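Local coordinates for protein IMPACT family member YigZ (Escherichia coli, PDB 1VI7) that is of uncertain function but may bind guanyl ribonucleotides and other anions and hydrolyse ribonucleoside triphosphates, at residues G123-Q126 with A127-L131; I154-L157 with L158-D162. One frame throughout, in Å; residues are numbered along the deposited sequence.

Contact 1 (G123-Q126 with A127-L131); sequences GVNQ and ALRQL
Val124 and Leu128, one helical turn apart, lie side by side and point the same way, with CG1 of Val124 3.6 Å from CD1 of Leu128. That methyl reaches its neighbour because it stands anti to the backbone N (chi1 -178°). Val124 is buried on Met86 and Leu90 of helix 84-93, and Leu128 touches Gln89 and Leu29. Ala127, also buried, rests on Thr27 and Leu29 of strand 23-31.

Two i to i+4 backbone bonds come first: Ala127 N donates to Gly123 O at 3.3 Å and Leu128 N to Val124 O at 3.0 Å. Arg129 N then makes two weak bonds, one to Asn125 O four residues back and one to Gln126 O three back. This is the C-terminal part of helix 113-128, and a type I beta turn from Leu128 to Leu131 leads the chain off it.

On the polar side, Arg129 is extended from CG to NE, and the amides of Asn125 and Gln126 both approach its guanidinium. Asn125 comes obliquely, the planes 59° apart, with OD1 3.1 Å from NH1 of Arg129, while ND2 of Asn125 is bonded to Gln89. Gln126, bent at chi2 (-49°), runs alongside Arg129; its NE2 sits at the guanidinium edge, 3.4 Å from NE of Arg129, where two donors meet without bonding. Were Gln126 cut back to an alanine, the Arg129 chain would probably lose its flanking amide and turn more freely.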
loop_
_atom_site.group_PDB
_atom_site.type_symbol
_atom_site.label_atom_id
_atom_site.label_comp_id
_atom_site.label_asym_id
_atom_site.label_seq_id
_atom_site.Cartn_x
_atom_site.Cartn_y
_atom_site.Cartn_z
ATOM N N GLY A 123 16.152 2.024 13.159
ATOM C CA GLY A 123 16.491 2.037 11.748
ATOM C C GLY A 123 15.285 2.519 10.950
ATOM O O GLY A 123 15.408 3.502 10.209
ATOM N N VAL A 124 14.109 1.951 11.244
ATOM C CA VAL A 124 12.906 2.396 10.529
ATOM C C VAL A 124 12.579 3.834 10.920
ATOM O O VAL A 124 12.273 4.667 10.039
ATOM C CB VAL A 124 11.730 1.456 10.702
ATOM C CG1 VAL A 124 10.489 1.861 9.939
ATOM C CG2 VAL A 124 12.164 0.070 10.234
ATOM N N ASN A 125 12.942 4.198 12.147
ATOM C CA ASN A 125 12.742 5.556 12.595
ATOM C C ASN A 125 13.540 6.585 11.804
ATOM O O ASN A 125 13.020 7.662 11.500
ATOM C CB ASN A 125 13.130 5.646 14.092
ATOM C CG ASN A 125 12.727 7.009 14.643
ATOM O OD1 ASN A 125 13.480 7.963 14.451
ATOM N ND2 ASN A 125 11.531 7.067 15.194
ATOM N N GLN A 126 14.793 6.310 11.490
ATOM C CA GLN A 126 15.646 7.269 10.817
ATOM C C GLN A 126 15.203 7.509 9.378
ATOM O O GLN A 126 15.224 8.614 8.856
ATOM C CB GLN A 126 17.099 6.790 10.818
ATOM C CG GLN A 126 17.759 6.768 12.182
ATOM C CD GLN A 126 17.539 8.091 12.905
ATOM O OE1 GLN A 126 17.120 8.070 14.064
ATOM N NE2 GLN A 126 17.666 9.180 12.153
ATOM N N ALA A 127 14.893 6.387 8.728
ATOM C CA ALA A 127 14.488 6.330 7.335
ATOM C C ALA A 127 13.228 7.180 7.141
ATOM O O ALA A 127 13.071 7.954 6.215
ATOM C CB ALA A 127 14.155 4.887 6.972
ATOM N N LEU A 128 12.348 6.987 8.131
ATOM C CA LEU A 128 11.084 7.669 8.224
ATOM C C LEU A 128 11.248 9.157 8.281
ATOM O O LEU A 128 10.450 9.859 7.650
ATOM C CB LEU A 128 10.212 7.109 9.328
ATOM C CG LEU A 128 9.652 5.709 9.023
ATOM C CD1 LEU A 128 9.005 5.122 10.246
ATOM C CD2 LEU A 128 8.690 5.748 7.833
ATOM N N ARG A 129 12.324 9.664 8.857
ATOM C CA ARG A 129 12.626 11.082 8.877
ATOM C C ARG A 129 12.942 11.572 7.459
ATOM O O ARG A 129 13.015 12.790 7.255
ATOM C CB ARG A 129 13.779 11.446 9.786
ATOM C CG ARG A 129 13.631 11.422 11.258
ATOM C CD ARG A 129 14.994 11.457 11.960
ATOM N NE ARG A 129 14.920 10.872 13.296
ATOM C CZ ARG A 129 14.291 11.431 14.323
ATOM N NH1 ARG A 129 14.247 10.823 15.508
ATOM N NH2 ARG A 129 13.720 12.631 14.195
ATOM N N GLN A 130 13.312 10.730 6.528
ATOM C CA GLN A 130 13.596 11.216 5.172
ATOM C C GLN A 130 12.539 10.816 4.154
ATOM O O GLN A 130 12.727 11.060 2.956
ATOM C CB GLN A 130 14.993 10.738 4.735
ATOM C CG GLN A 130 16.044 10.963 5.791
ATOM C CD GLN A 130 17.451 10.534 5.491
ATOM O OE1 GLN A 130 18.200 10.280 6.456
ATOM N NE2 GLN A 130 17.851 10.470 4.221
ATOM N N LEU A 131 11.432 10.221 4.556
ATOM C CA LEU A 131 10.393 9.786 3.658
ATOM C C LEU A 131 9.542 10.950 3.171
ATOM O O LEU A 131 9.062 11.800 3.955
ATOM C CB LEU A 131 9.493 8.716 4.338
ATOM C CG LEU A 131 8.326 8.196 3.507
ATOM C CD1 LEU A 131 8.845 7.450 2.285
ATOM C CD2 LEU A 131 7.374 7.312 4.262
#

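Contact 2 (I154-L157 with L158-D162); sequences IEAL and LGQCD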
loop_
_atom_site.group_PDB
_atom_site.type_symbol
_atom_site.label_atom_id
_atom_site.label_comp_id
_atom_site.label_asym_id
_atom_site.label_seq_id
_atom_site.Cartn_x
_atom_site.Cartn_y
_atom_site.Cartn_z
ATOM N N ILE A 154 -20.091 3.737 -22.309
ATOM C CA ILE A 154 -19.857 3.917 -20.883
ATOM C C ILE A 154 -18.389 3.832 -20.506
ATOM O O ILE A 154 -17.895 4.607 -19.696
ATOM C CB ILE A 154 -20.656 2.939 -20.036
ATOM C CG1 ILE A 154 -22.166 3.116 -20.258
ATOM C CG2 ILE A 154 -20.317 3.091 -18.556
ATOM C CD1 ILE A 154 -22.941 1.919 -19.712
ATOM N N GLU A 155 -17.642 2.908 -21.085
ATOM C CA GLU A 155 -16.207 2.824 -20.777
ATOM C C GLU A 155 -15.613 4.206 -20.989
ATOM O O GLU A 155 -15.048 4.820 -20.087
ATOM C CB GLU A 155 -15.528 1.791 -21.674
ATOM C CG GLU A 155 -15.939 0.361 -21.358
ATOM C CD GLU A 155 -15.416 -0.666 -22.329
ATOM O OE1 GLU A 155 -15.643 -1.885 -22.096
ATOM O OE2 GLU A 155 -14.780 -0.280 -23.333
ATOM N N ALA A 156 -15.860 4.770 -22.170
ATOM C CA ALA A 156 -15.380 6.094 -22.494
ATOM C C ALA A 156 -15.806 7.141 -21.488
ATOM O O ALA A 156 -14.934 7.849 -20.962
ATOM C CB ALA A 156 -15.782 6.469 -23.909
ATOM N N LEU A 157 -17.078 7.276 -21.144
ATOM C CA LEU A 157 -17.498 8.301 -20.174
ATOM C C LEU A 157 -16.740 8.121 -18.863
ATOM O O LEU A 157 -16.181 9.047 -18.285
ATOM C CB LEU A 157 -19.001 8.263 -20.007
ATOM C CG LEU A 157 -19.925 9.175 -20.782
ATOM C CD1 LEU A 157 -19.483 9.424 -22.220
ATOM C CD2 LEU A 157 -21.347 8.599 -20.805
ATOM N N LEU A 158 -16.641 6.883 -18.411
ATOM C CA LEU A 158 -15.961 6.451 -17.208
ATOM C C LEU A 158 -14.529 6.984 -17.145
ATOM O O LEU A 158 -14.094 7.582 -16.161
ATOM C CB LEU A 158 -15.939 4.917 -17.219
ATOM C CG LEU A 158 -15.832 4.213 -15.876
ATOM C CD1 LEU A 158 -16.945 4.668 -14.947
ATOM C CD2 LEU A 158 -15.837 2.698 -16.046
ATOM N N GLY A 159 -13.795 6.754 -18.236
ATOM C CA GLY A 159 -12.437 7.176 -18.391
ATOM C C GLY A 159 -12.275 8.679 -18.426
ATOM O O GLY A 159 -11.232 9.216 -18.008
ATOM N N GLN A 160 -13.291 9.413 -18.891
ATOM C CA GLN A 160 -13.233 10.857 -18.895
ATOM C C GLN A 160 -13.383 11.411 -17.478
ATOM O O GLN A 160 -13.255 12.616 -17.301
ATOM C CB GLN A 160 -14.328 11.493 -19.749
ATOM C CG GLN A 160 -14.066 11.412 -21.242
ATOM C CD GLN A 160 -15.374 11.302 -21.999
ATOM O OE1 GLN A 160 -16.252 12.150 -21.837
ATOM N NE2 GLN A 160 -15.505 10.244 -22.794
ATOM N N CYS A 161 -13.916 10.611 -16.575
ATOM C CA CYS A 161 -14.101 11.053 -15.200
ATOM C C CYS A 161 -13.115 10.360 -14.291
ATOM O O CYS A 161 -13.360 10.179 -13.104
ATOM C CB CYS A 161 -15.537 10.826 -14.725
ATOM S SG CYS A 161 -16.734 11.772 -15.667
ATOM N N ASP A 162 -12.006 9.913 -14.891
ATOM C CA ASP A 162 -10.975 9.251 -14.090
ATOM C C ASP A 162 -11.594 8.036 -13.400
ATOM O O ASP A 162 -11.288 7.806 -12.249
ATOM C CB ASP A 162 -10.445 10.198 -13.014
ATOM C CG ASP A 162 -9.779 11.436 -13.599
ATOM O OD1 ASP A 162 -9.084 11.319 -14.632
ATOM O OD2 ASP A 162 -10.019 12.532 -13.061
#
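The carbonyl oxygens of Ile154, Glu155 and Ala156 each receive an amide from the next turn of the helix. Leu158 N meets Ile154 O at 2.9 Å, and Gly159 N bonds in the same way to Glu155 O, both nearly straight. The bond from Gln160 N to Ala156 O is more bent (144°), and the same N-H also makes a weak bond to Leu157 O. That oxygen takes a second weak bond, from Cys161 N, so two indifferent donors share it in place of one good one.

The shift in pattern marks the C-terminal end of helix 151-160, which closes in a Schellman motif with Asp162, at positive phi, as its C-prime residue. Its two defining bonds run from the backbone N of the residue after Asp162 to Leu158 O and, weakly, from Asp162 N to Gly159 O. Leu158 O also accepts Cys161 N, at 3.1 Å. The carboxylate of Asp162 forms a salt bridge through OD2 with Lys184, linking the helix end to the chain just ahead of helix 185-196.

Gln160 folds back over the preceding turn. Its CG lies beside the backbone N (chi1 -76°), and the bend at the next torsion carries the amide along the helix, bringing NE2 of Gln160 to 3.1 Å from Ala156 O. The side chain of Leu157 crosses the glutamine at a slant. OE1 of Gln160 is hydrogen-bonded to Lys191, so the amide oxygen is satisfied from helix 185-196. On the buried flank, the side chain of Leu158 packs against Phe188 of that helix and Ile165 of strand 164-170.

How the contacts relate
Contact 1 comes first along the chain and lies at the C-terminal end of helix 113-128, against helix 84-93 and the five-stranded antiparallel sheet. From there the chain passes through strands 133-136 and 140-146 before entering helix 151-160, whose C-terminal end holds contact 2. Each contact spans a single continuous run of residues, so neither closes a long loop; they follow in series, without nesting or crossing. Contact 2 belongs to the other part of the molecule, where helix 151-160 packs on helix 185-196 and the four-stranded sheet. The centres of contacts 1 and 2 are about 40 Å apart, on opposite sides of the chain's centre, and their nearest atoms about 25 Å apart.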